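Local structure of indole-3-acetic acid-amido synthetase GH3.15 (Arabidopsis thaliana, 6E1Q) at residues 185-191 with 252-256; 503-508 with 526-530; 24-28 with 381-385; 220-224 with 308-312; 125-129 with 335-339. The protein joins amino acids, chiefly glutamine, to the auxin precursor indole-3-butyric acid and to the herbicide 2,4-DB through ATP-dependent adenylation of the carboxylate. One frame throughout, in Å; residues are numbered along the deposited sequence.

Contact 1 (185-191 with 252-256)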
# COMPACT_ATOMS: atom_id res chain seq x y z
N PRO A 185 15.35 -3.06 13.88
CA PRO A 185 16.64 -3.54 13.36
C PRO A 185 16.49 -4.36 12.09
O PRO A 185 17.46 -4.48 11.32
CB PRO A 185 17.19 -4.39 14.52
CG PRO A 185 15.96 -4.81 15.30
CD PRO A 185 15.03 -3.64 15.21
N HIS A 186 15.29 -4.89 11.82
CA HIS A 186 15.04 -5.77 10.69
C HIS A 186 14.30 -5.08 9.55
O HIS A 186 13.74 -5.76 8.69
CB HIS A 186 14.26 -6.99 11.15
CG HIS A 186 14.96 -7.78 12.21
ND1 HIS A 186 16.18 -8.39 11.99
CD2 HIS A 186 14.64 -8.03 13.49
CE1 HIS A 186 16.56 -9.00 13.10
NE2 HIS A 186 15.64 -8.80 14.02
N ALA A 187 14.29 -3.75 9.52
CA ALA A 187 13.84 -3.06 8.31
C ALA A 187 14.86 -3.16 7.19
O ALA A 187 14.49 -3.14 6.01
CB ALA A 187 13.55 -1.59 8.62
N ILE A 188 16.14 -3.28 7.52
CA ILE A 188 17.21 -3.44 6.55
C ILE A 188 17.83 -4.84 6.62
O ILE A 188 17.93 -5.54 5.61
CB ILE A 188 18.28 -2.34 6.71
CG1 ILE A 188 17.64 -0.95 6.58
CG2 ILE A 188 19.40 -2.51 5.67
CD1 ILE A 188 18.49 0.18 7.15
N THR A 189 18.25 -5.26 7.82
CA THR A 189 18.84 -6.58 7.99
C THR A 189 17.75 -7.64 8.09
O THR A 189 16.86 -7.55 8.95
CB THR A 189 19.74 -6.63 9.23
OG1 THR A 189 20.75 -5.62 9.14
CG2 THR A 189 20.42 -8.00 9.34
N THR A 190 17.83 -8.64 7.23
CA THR A 190 16.84 -9.70 7.15
C THR A 190 16.73 -10.50 8.45
O THR A 190 17.70 -10.67 9.20
CB THR A 190 17.20 -10.59 5.95
OG1 THR A 190 16.82 -9.93 4.73
CG2 THR A 190 16.57 -11.97 6.03
N CYS A 191 15.50 -10.95 8.75
CA CYS A 191 15.25 -11.90 9.83
C CYS A 191 14.12 -12.81 9.39
O CYS A 191 12.99 -12.34 9.20
CB CYS A 191 14.88 -11.19 11.14
SG CYS A 191 14.39 -12.31 12.53
N ASP A 252 17.94 -14.14 17.53
CA ASP A 252 18.43 -13.38 16.39
C ASP A 252 19.50 -12.38 16.80
O ASP A 252 19.27 -11.53 17.67
CB ASP A 252 17.27 -12.64 15.72
CG ASP A 252 17.75 -11.73 14.63
OD1 ASP A 252 17.94 -12.21 13.49
OD2 ASP A 252 18.00 -10.54 14.93
N ALA A 253 20.65 -12.45 16.13
CA ALA A 253 21.82 -11.70 16.57
C ALA A 253 21.63 -10.19 16.46
O ALA A 253 22.15 -9.44 17.29
CB ALA A 253 23.06 -12.15 15.80
N THR A 254 20.90 -9.72 15.45
CA THR A 254 20.67 -8.28 15.33
C THR A 254 19.88 -7.74 16.52
O THR A 254 20.23 -6.70 17.09
CB THR A 254 19.94 -7.94 14.03
OG1 THR A 254 20.55 -8.64 12.94
CG2 THR A 254 19.98 -6.43 13.77
N CYS A 255 18.82 -8.44 16.91
CA CYS A 255 18.02 -7.96 18.04
C CYS A 255 18.82 -8.02 19.34
O CYS A 255 18.86 -7.04 20.09
CB CYS A 255 16.73 -8.76 18.16
SG CYS A 255 15.72 -8.18 19.56
N THR A 256 19.47 -9.16 19.61
CA THR A 256 20.14 -9.32 20.90
C THR A 256 21.31 -8.36 21.05
O THR A 256 21.53 -7.82 22.14
CB THR A 256 20.61 -10.77 21.08
OG1 THR A 256 21.49 -11.13 20.01
CG2 THR A 256 19.43 -11.73 21.13
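The imidazole ring of His186 meets the first turn of helix 253-258 with the edge that carries CE1 and NE2. One face of the ring is covered by Cys191 CB, 3.2 Å above the plane and offset toward the rim. Two oxygens lie at the edge, near the ring plane: Thr189 O and Asp252 OD2. Asp252 is the N-cap of helix 253-258, and its OD2 accepts from Cys255 N, 3.0 Å away. The carboxylate reaches this position with CG anti to the backbone N (chi1 174°). Ring and carboxylate planes are 71° apart. The model places OD2 too close to the ring, so its exact position is doubtful. The ring is fixed from its own loop. His186 ND1 donates to Thr189 O at 3.2 Å. Thr189 O lies almost in the ring plane, while the donor stands above the plane of that carbonyl. An alanine in place of His186 is likely to leave Thr189 O without this donor and open a gap beside Asp252 and Thr254 CB. Cys191 SG stands 3.7 Å from Asp252 OD1. The contact joins the loop between strand 181-183 and helix 194-207 to helix 253-258. A disulfide from Cys255 to Cys200 also ties helix 253-258 to helix 194-207, and Gln196 OE1 accepts from Asp252 N. The contact lies away from the annotated sites. Thr254 packs with its two branches apart: OG1 is 3.7 Å from Thr189 CG2, while CG2 touches Pro185 CB at 3.5 Å.

Contact 2 (503-508 with 526-530)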
# COMPACT_ATOMS: atom_id res chain seq x y z
N CYS A 503 -27.89 -7.99 2.80
CA CYS A 503 -26.50 -7.72 2.44
C CYS A 503 -26.14 -8.37 1.11
O CYS A 503 -25.52 -7.74 0.25
CB CYS A 503 -25.54 -8.21 3.54
SG CYS A 503 -25.55 -7.16 4.99
N CYS A 504 -26.51 -9.64 0.95
CA CYS A 504 -26.25 -10.33 -0.31
C CYS A 504 -26.80 -9.55 -1.48
O CYS A 504 -26.10 -9.31 -2.48
CB CYS A 504 -26.86 -11.73 -0.28
SG CYS A 504 -26.07 -12.88 0.82
N PHE A 505 -28.06 -9.13 -1.37
CA PHE A 505 -28.70 -8.37 -2.44
C PHE A 505 -27.99 -7.05 -2.70
O PHE A 505 -27.84 -6.63 -3.85
CB PHE A 505 -30.15 -8.11 -2.09
CG PHE A 505 -30.81 -7.14 -2.97
CD1 PHE A 505 -31.17 -7.49 -4.27
CD2 PHE A 505 -31.08 -5.85 -2.52
CE1 PHE A 505 -31.81 -6.58 -5.11
CE2 PHE A 505 -31.71 -4.92 -3.36
CZ PHE A 505 -32.07 -5.29 -4.65
N THR A 506 -27.54 -6.38 -1.63
CA THR A 506 -26.97 -5.05 -1.79
C THR A 506 -25.66 -5.10 -2.54
O THR A 506 -25.37 -4.20 -3.34
CB THR A 506 -26.80 -4.40 -0.41
OG1 THR A 506 -28.06 -4.41 0.25
CG2 THR A 506 -26.31 -2.96 -0.52
N VAL A 507 -24.85 -6.13 -2.30
CA VAL A 507 -23.69 -6.37 -3.16
C VAL A 507 -24.12 -6.51 -4.61
O VAL A 507 -23.57 -5.87 -5.51
CB VAL A 507 -22.91 -7.62 -2.71
CG1 VAL A 507 -21.66 -7.79 -3.58
CG2 VAL A 507 -22.52 -7.54 -1.26
N GLU A 508 -25.11 -7.38 -4.85
CA GLU A 508 -25.52 -7.65 -6.23
C GLU A 508 -26.02 -6.40 -6.91
O GLU A 508 -25.69 -6.14 -8.07
CB GLU A 508 -26.62 -8.71 -6.26
CG GLU A 508 -26.18 -10.08 -5.86
CD GLU A 508 -27.11 -11.13 -6.40
OE1 GLU A 508 -28.29 -11.14 -5.98
OE2 GLU A 508 -26.68 -11.94 -7.24
N GLY A 526 -26.23 -17.27 -10.92
CA GLY A 526 -27.09 -17.59 -9.81
C GLY A 526 -26.99 -16.57 -8.68
O GLY A 526 -26.30 -15.55 -8.79
N PRO A 527 -27.68 -16.84 -7.57
CA PRO A 527 -27.79 -15.84 -6.50
C PRO A 527 -26.49 -15.70 -5.72
O PRO A 527 -25.90 -16.70 -5.30
CB PRO A 527 -28.92 -16.38 -5.62
CG PRO A 527 -29.58 -17.49 -6.44
CD PRO A 527 -28.50 -18.03 -7.30
N LEU A 528 -26.06 -14.46 -5.51
CA LEU A 528 -24.83 -14.23 -4.77
C LEU A 528 -24.95 -14.79 -3.36
O LEU A 528 -26.02 -14.77 -2.74
CB LEU A 528 -24.50 -12.75 -4.70
CG LEU A 528 -23.19 -12.36 -3.99
CD1 LEU A 528 -22.46 -11.28 -4.76
CD2 LEU A 528 -23.47 -11.91 -2.56
N GLU A 529 -23.83 -15.29 -2.85
CA GLU A 529 -23.77 -15.96 -1.57
C GLU A 529 -22.73 -15.29 -0.70
O GLU A 529 -21.61 -15.04 -1.15
CB GLU A 529 -23.42 -17.44 -1.75
CG GLU A 529 -23.23 -18.21 -0.46
CD GLU A 529 -23.12 -19.71 -0.71
OE1 GLU A 529 -22.97 -20.12 -1.88
OE2 GLU A 529 -23.20 -20.48 0.27
N ILE A 530 -23.08 -15.00 0.55
CA ILE A 530 -22.13 -14.54 1.55
C ILE A 530 -21.97 -15.65 2.57
O ILE A 530 -22.97 -16.14 3.13
CB ILE A 530 -22.56 -13.22 2.21
CG1 ILE A 530 -22.53 -12.08 1.20
CG2 ILE A 530 -21.66 -12.92 3.42
CD1 ILE A 530 -23.06 -10.75 1.75
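Leu528 lies against one side of helix 497-510, touching Cys504, Val507 and Glu508. Its CB meets Glu508 CG at 3.4 Å, where the two side chains run past each other in opposite directions. The branches beyond separate. The Leu528 and Val507 side chains cross at about a right angle, with Leu528 CD1 3.8 Å from Val507 CG1, and Leu528 CD2 lies 3.7 Å from Cys504 O. Ile530 packs one turn back along the helix. Its CG1 is 3.6 Å from Cys504 SG, and its CD1 reaches Cys503 CB at 4.0 Å. The Ile530 arm runs straight out to the helix, with CD1 anti to CA (chi2 175°).

One polar bond crosses the contact. Leu528 N donates weakly to Glu508 OE2 at 3.1 Å, with an N-H...O angle of 148°. Stronger partners hold the buried carboxylate: Tyr515 OH and Arg519 NE meet OE2, and Ser580 OG meets OE1. The arginine would be expected to favour the charged form of the acid.

The contact is buried packing in the C-terminal domain, away from the annotated sites. Helix 497-510 lies on the sheet in which strand 529-533 runs between strands 477-485 and 574-579. Trp482 of strand 477-485 touches both Cys503 and Ile530. Helix 441-452 packs on Val507 through Ala447 and Ala451, and helix 513-522 brings Tyr515 against Leu528.

Contact 3 (24-28 with 381-385)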
# COMPACT_ATOMS: atom_id res chain seq x y z
N VAL A 24 4.52 23.82 -14.13
CA VAL A 24 4.39 22.40 -14.41
C VAL A 24 4.76 22.09 -15.86
O VAL A 24 5.54 21.18 -16.14
CB VAL A 24 2.96 21.94 -14.06
CG1 VAL A 24 2.81 20.42 -14.23
CG2 VAL A 24 2.61 22.37 -12.61
N LYS A 25 4.23 22.87 -16.81
CA LYS A 25 4.48 22.59 -18.22
C LYS A 25 5.97 22.70 -18.54
O LYS A 25 6.54 21.81 -19.20
CB LYS A 25 3.62 23.54 -19.09
CG LYS A 25 3.73 23.28 -20.58
CD LYS A 25 2.55 22.40 -21.05
CE LYS A 25 2.74 21.81 -22.45
NZ LYS A 25 1.88 20.61 -22.69
N GLN A 26 6.62 23.74 -18.03
CA GLN A 26 8.04 23.93 -18.28
C GLN A 26 8.88 22.82 -17.64
O GLN A 26 9.83 22.33 -18.24
CB GLN A 26 8.48 25.30 -17.76
CG GLN A 26 7.57 26.46 -18.20
CD GLN A 26 6.49 26.82 -17.17
OE1 GLN A 26 5.46 26.14 -17.07
NE2 GLN A 26 6.73 27.88 -16.41
N ILE A 27 8.53 22.42 -16.41
CA ILE A 27 9.32 21.40 -15.74
C ILE A 27 9.16 20.05 -16.45
O ILE A 27 10.15 19.35 -16.71
CB ILE A 27 8.94 21.30 -14.25
CG1 ILE A 27 9.33 22.59 -13.53
CG2 ILE A 27 9.64 20.11 -13.62
CD1 ILE A 27 8.79 22.71 -12.11
N GLN A 28 7.93 19.67 -16.76
CA GLN A 28 7.71 18.45 -17.53
C GLN A 28 8.54 18.42 -18.81
O GLN A 28 9.26 17.45 -19.07
CB GLN A 28 6.22 18.31 -17.86
CG GLN A 28 5.42 17.76 -16.69
CD GLN A 28 5.71 16.30 -16.41
OE1 GLN A 28 5.17 15.43 -17.08
NE2 GLN A 28 6.57 16.03 -15.43
N ASP A 381 -0.95 14.68 -22.00
CA ASP A 381 0.05 15.23 -21.08
C ASP A 381 -0.58 15.53 -19.72
O ASP A 381 -1.79 15.71 -19.59
CB ASP A 381 0.66 16.51 -21.66
CG ASP A 381 1.78 16.23 -22.66
OD1 ASP A 381 2.34 15.11 -22.64
OD2 ASP A 381 2.10 17.14 -23.45
N LEU A 382 0.29 15.61 -18.71
CA LEU A 382 -0.16 15.91 -17.34
C LEU A 382 -1.06 17.14 -17.29
O LEU A 382 -2.12 17.12 -16.65
CB LEU A 382 1.05 16.09 -16.43
CG LEU A 382 0.84 16.58 -15.00
CD1 LEU A 382 0.12 15.55 -14.16
CD2 LEU A 382 2.19 16.86 -14.37
N VAL A 383 -0.67 18.23 -17.97
CA VAL A 383 -1.46 19.47 -17.88
C VAL A 383 -2.74 19.45 -18.69
O VAL A 383 -3.57 20.36 -18.55
CB VAL A 383 -0.64 20.69 -18.35
CG1 VAL A 383 0.62 20.83 -17.51
CG2 VAL A 383 -0.31 20.56 -19.83
N ASP A 384 -2.93 18.44 -19.55
CA ASP A 384 -4.10 18.35 -20.42
C ASP A 384 -5.16 17.40 -19.90
O ASP A 384 -6.15 17.13 -20.59
CB ASP A 384 -3.67 17.91 -21.81
CG ASP A 384 -2.79 18.93 -22.45
OD1 ASP A 384 -3.04 20.13 -22.20
OD2 ASP A 384 -1.85 18.54 -23.17
N VAL A 385 -4.97 16.87 -18.69
CA VAL A 385 -5.94 15.98 -18.08
C VAL A 385 -7.28 16.72 -17.85
O VAL A 385 -7.32 17.94 -17.67
CB VAL A 385 -5.27 15.48 -16.79
CG1 VAL A 385 -5.97 15.98 -15.54
CG2 VAL A 385 -5.02 13.97 -16.84
O HOH W 1 3.29 15.67 -19.47
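Lys25 and Asp381 form the charged link between helix 24-38 and the end of strand 379-381. Lys25 NZ lies 3.6 Å from Asp381 OD2, a rather long salt bridge, and the two side chains cross at about a right angle. The carboxylate has a stronger partner in Lys59, which bridges to OD1. Asp384 adds a second negative charge nearby, its OD2 4.3 Å from Lys25 NZ. This is beyond a salt bridge, though it probably still favours the ammonium group here. Lys25 reaches across by bending at chi2 (97°), and this lays the chain over Val383. Its CD comes within 3.6 Å of Val383 CG2, so the same branch that faces the ammonium group also supports the aliphatic arm.

A water makes the second polar link. It donates to Gln28 OE1 at 3.1 Å and accepts from Leu382 N. The Gln28 amide is held further by Phe357 N at OE1 and by the carbonyls of Pro352 and Gly355 at NE2.

Under these polar groups lies a small apolar patch. Val24 CG1 is 3.6 Å from Leu382 CD2 and 4.0 Å from Val383 CG1. The same Leu382 CD2 also meets Gln28 CG at 4.1 Å. Pro420 and Phe359 also touch Leu382, and Ala419 touches Val24. Asp384 N closes the 3-10 turn on Asp381 O. The arrangement is packing between an N-terminal helix and the beta-rich central part of the GH3 fold: the helix sits on a 3-10 turn that follows an outermost strand.

Contact 4 (220-224 with 308-312)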
# COMPACT_ATOMS: atom_id res chain seq x y z
N ALA A 220 -2.85 0.50 5.86
CA ALA A 220 -3.80 0.48 6.98
C ALA A 220 -3.88 -0.91 7.62
O ALA A 220 -3.85 -1.04 8.85
CB ALA A 220 -5.19 0.92 6.50
N SER A 221 -3.96 -1.97 6.81
CA SER A 221 -4.10 -3.30 7.38
C SER A 221 -2.83 -3.76 8.09
O SER A 221 -2.91 -4.67 8.93
CB SER A 221 -4.51 -4.30 6.29
OG SER A 221 -3.63 -4.28 5.18
N SER A 222 -1.68 -3.15 7.78
CA SER A 222 -0.44 -3.52 8.45
C SER A 222 -0.54 -3.33 9.95
O SER A 222 0.06 -4.10 10.71
CB SER A 222 0.75 -2.70 7.91
OG SER A 222 0.73 -2.64 6.49
N PHE A 223 -1.27 -2.30 10.39
CA PHE A 223 -1.40 -2.02 11.81
C PHE A 223 -2.17 -3.10 12.55
O PHE A 223 -1.89 -3.36 13.73
CB PHE A 223 -2.07 -0.67 12.01
CG PHE A 223 -1.17 0.48 11.72
CD1 PHE A 223 -0.18 0.84 12.61
CD2 PHE A 223 -1.28 1.18 10.53
CE1 PHE A 223 0.66 1.88 12.35
CE2 PHE A 223 -0.43 2.25 10.25
CZ PHE A 223 0.54 2.59 11.16
N LEU A 224 -3.12 -3.75 11.88
CA LEU A 224 -3.92 -4.79 12.54
C LEU A 224 -3.06 -5.98 12.93
O LEU A 224 -3.31 -6.61 13.96
CB LEU A 224 -5.05 -5.24 11.62
CG LEU A 224 -5.75 -4.09 10.94
CD1 LEU A 224 -6.82 -4.60 9.96
CD2 LEU A 224 -6.33 -3.16 11.99
N TYR A 308 -10.31 -0.87 5.72
CA TYR A 308 -9.86 -0.99 7.10
C TYR A 308 -9.96 0.32 7.87
O TYR A 308 -9.64 0.35 9.06
CB TYR A 308 -8.41 -1.48 7.13
CG TYR A 308 -8.25 -2.78 6.35
CD1 TYR A 308 -8.60 -4.00 6.92
CD2 TYR A 308 -7.78 -2.77 5.02
CE1 TYR A 308 -8.47 -5.19 6.18
CE2 TYR A 308 -7.64 -3.95 4.28
CZ TYR A 308 -7.99 -5.15 4.86
OH TYR A 308 -7.86 -6.32 4.12
N ILE A 309 -10.41 1.39 7.22
CA ILE A 309 -10.45 2.68 7.89
C ILE A 309 -11.33 2.65 9.16
O ILE A 309 -10.84 3.10 10.21
CB ILE A 309 -10.88 3.78 6.90
CG1 ILE A 309 -9.77 4.07 5.90
CG2 ILE A 309 -11.27 5.06 7.63
CD1 ILE A 309 -10.24 4.99 4.76
N PRO A 310 -12.56 2.14 9.12
CA PRO A 310 -13.35 2.14 10.36
C PRO A 310 -12.68 1.42 11.51
O PRO A 310 -12.70 1.90 12.65
CB PRO A 310 -14.67 1.47 9.94
CG PRO A 310 -14.79 1.77 8.49
CD PRO A 310 -13.37 1.71 7.96
N LEU A 311 -12.06 0.27 11.24
CA LEU A 311 -11.42 -0.47 12.32
C LEU A 311 -10.16 0.24 12.81
O LEU A 311 -9.91 0.31 14.02
CB LEU A 311 -11.10 -1.89 11.86
CG LEU A 311 -10.47 -2.75 12.96
CD1 LEU A 311 -11.39 -2.87 14.17
CD2 LEU A 311 -10.11 -4.11 12.39
N LEU A 312 -9.36 0.78 11.89
CA LEU A 312 -8.15 1.48 12.31
C LEU A 312 -8.51 2.73 13.11
O LEU A 312 -7.83 3.07 14.08
CB LEU A 312 -7.29 1.82 11.09
CG LEU A 312 -5.97 2.56 11.32
CD1 LEU A 312 -5.11 1.79 12.32
CD2 LEU A 312 -5.23 2.77 10.00
O HOH W 2 -5.37 -6.05 3.01
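Two helix starts meet in this contact, those of helix 220-243 and helix 309-316 in the N-terminal domain of the GH3 fold. Ser221 and Tyr308 pair through a ring face. Ser221 CB sits over one face of the Tyr308 ring, 3.7 Å from its centroid and 9° off the normal, a nearly ideal CH-pi contact. With chi1 at 54°, Ser221 OG is placed within reach of a water that lies 2.7 Å from Tyr308 OH; the bond between this water and OG is weak. Asp464 and Thr557 of the C-terminal part make further weak hydrogen bonds with the same phenol oxygen.

The rest is apolar. Leu224 forks between two partners: CD1 touches Tyr308 CD1 at 3.6 Å, and CD2 meets Leu311 CD2 at 3.9 Å. Leu312 also divides its methyls. Its CD1 lies 3.9 Å from Phe223 CB, while CD2 approaches Ala220 CB at 4.0 Å. The small Ala220 also touches Tyr308 CB, and it follows closely after strand 212-217.

Phe223 packs back onto Leu215 and Ala217 of that strand, and its side chain is about 7 Å from a bound (2,4-dichlorophenoxy)acetic acid. Leu311 leans on Met461 and Met463 of strand 461-470. The arrangement is helix-to-helix packing near a bound (2,4-dichlorophenoxy)acetic acid, at the border where the N-terminal domain of this adenylating enzyme meets its C-terminal domain.

Contact 5 (125-129 with 335-339)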
# COMPACT_ATOMS: atom_id res chain seq x y z
N TYR A 125 9.44 17.74 1.22
CA TYR A 125 8.02 17.69 1.53
C TYR A 125 7.74 17.66 3.03
O TYR A 125 6.66 18.12 3.46
CB TYR A 125 7.39 16.47 0.85
CG TYR A 125 5.95 16.21 1.23
CD1 TYR A 125 4.92 16.98 0.70
CD2 TYR A 125 5.63 15.21 2.14
CE1 TYR A 125 3.58 16.74 1.06
CE2 TYR A 125 4.30 14.97 2.51
CZ TYR A 125 3.29 15.73 1.96
OH TYR A 125 1.98 15.48 2.34
N ALA A 126 8.67 17.16 3.85
CA ALA A 126 8.43 17.08 5.29
C ALA A 126 8.05 18.41 5.95
O ALA A 126 7.16 18.40 6.82
CB ALA A 126 9.66 16.46 5.97
N PRO A 127 8.66 19.56 5.62
CA PRO A 127 8.19 20.81 6.26
C PRO A 127 6.71 21.08 6.05
O PRO A 127 6.08 21.69 6.92
CB PRO A 127 9.06 21.89 5.60
CG PRO A 127 10.30 21.16 5.18
CD PRO A 127 9.83 19.79 4.76
N LEU A 128 6.13 20.64 4.93
CA LEU A 128 4.69 20.79 4.78
C LEU A 128 3.95 19.95 5.80
O LEU A 128 2.98 20.42 6.41
CB LEU A 128 4.27 20.42 3.36
CG LEU A 128 2.84 20.87 3.04
CD1 LEU A 128 2.77 21.39 1.63
CD2 LEU A 128 1.86 19.72 3.24
N LEU A 129 4.39 18.71 6.00
CA LEU A 129 3.80 17.89 7.06
C LEU A 129 3.94 18.58 8.41
O LEU A 129 2.96 18.71 9.15
CB LEU A 129 4.46 16.50 7.09
CG LEU A 129 4.09 15.48 6.01
CD1 LEU A 129 4.93 14.19 6.15
CD2 LEU A 129 2.59 15.19 6.04
N VAL A 335 2.14 13.78 -4.00
CA VAL A 335 2.00 13.97 -2.57
C VAL A 335 0.66 14.61 -2.26
O VAL A 335 0.02 15.25 -3.10
CB VAL A 335 3.14 14.81 -1.95
CG1 VAL A 335 4.42 13.99 -1.91
CG2 VAL A 335 3.33 16.11 -2.72
N ASN A 336 0.25 14.46 -1.01
CA ASN A 336 -1.02 15.00 -0.53
C ASN A 336 -0.76 16.39 0.05
O ASN A 336 -0.12 16.52 1.09
CB ASN A 336 -1.64 14.03 0.47
CG ASN A 336 -3.01 14.45 1.00
OD1 ASN A 336 -3.57 13.74 1.85
ND2 ASN A 336 -3.52 15.58 0.58
N PHE A 337 -1.23 17.42 -0.63
CA PHE A 337 -1.03 18.75 -0.07
C PHE A 337 -2.01 19.09 1.04
O PHE A 337 -1.91 20.19 1.60
CB PHE A 337 -1.11 19.78 -1.18
CG PHE A 337 0.20 19.99 -1.87
CD1 PHE A 337 1.12 20.90 -1.36
CD2 PHE A 337 0.53 19.27 -3.01
CE1 PHE A 337 2.33 21.10 -1.97
CE2 PHE A 337 1.76 19.47 -3.63
CZ PHE A 337 2.66 20.39 -3.11
N ASN A 338 -2.92 18.19 1.41
CA ASN A 338 -3.85 18.40 2.53
C ASN A 338 -3.86 17.16 3.41
O ASN A 338 -4.85 16.43 3.46
CB ASN A 338 -5.25 18.73 2.03
CG ASN A 338 -6.19 19.11 3.16
OD1 ASN A 338 -5.75 19.38 4.27
ND2 ASN A 338 -7.49 19.13 2.88
N PRO A 339 -2.77 16.92 4.14
CA PRO A 339 -2.59 15.60 4.78
C PRO A 339 -3.62 15.29 5.86
O PRO A 339 -3.88 14.11 6.12
CB PRO A 339 -1.17 15.67 5.35
CG PRO A 339 -0.81 17.16 5.38
CD PRO A 339 -1.58 17.78 4.26
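Tyr125 makes the one hydrogen bond across the contact. Its OH donates to Asn336 O at 2.7 Å, tilted 23° from the carbonyl plane, with a C=O...O angle of 140°. The oxygen it meets lies at the edge of the phenol ring, near its plane. The first torsion sets CG opposite the backbone N, and this carries the ring across to Asn336.

The same ring makes a CH-pi contact. Val335 CB lies over one face, 4.0 Å from the centroid and 27° off the normal, and comes closest to CE1. Edge and face thus grip the ring at once, from two consecutive residues. A leucine at Tyr125 would probably leave Asn336 O without its hydroxyl donor and take away the flat face on which Val335 rests.

Apolar contacts fill the rest. Leu128 spreads its methyls: CD1 is 3.5 Å from Phe337 CD1, meeting the ring obliquely, and CD2 is 4.1 Å from Pro339 CD. Leu129 CD2 lies 3.9 Å from Pro339 CB.

The contact is buried beside the substrate site. Tyr125 is about 4 Å from Phe325, and Val335 about 4 Å from Phe332, both measured between side chains. Both phenylalanines line the pocket of one of the two bound (2,4-dichlorophenoxy)acetic acid molecules. Helix 112-132 lies here against the loop that leaves strand 332-335. Ser324 of strand 321-327 touches Tyr125 and Leu129, Tyr416 stacks on Phe337, and helix 10-22 packs Leu14 and Leu17 onto Leu128.

How the contacts relate
The five contacts are separate, and none touches another. In contacts 4 and 5 the side chains of Phe223 and Leu129 are each about 7 Å from a bound (2,4-dichlorophenoxy)acetic acid, and that of His186 in contact 1 is about 12 Å from one. The centres of contacts 4 and 5 are 22 Å apart. Contact 3 approaches contact 5 to about 9 Å between nearest atoms, and its Leu382 side chain lies about 10 Å from those of the ATP-binding Tyr326 and Tyr348. Contact 2, in the C-terminal domain, is 46 Å from contact 1 and 25 Å from contact 4 between centres. Along the chain, contacts 1 and 4 interleave, and 24-28 with 381-385 spans contacts 1, 4 and 5.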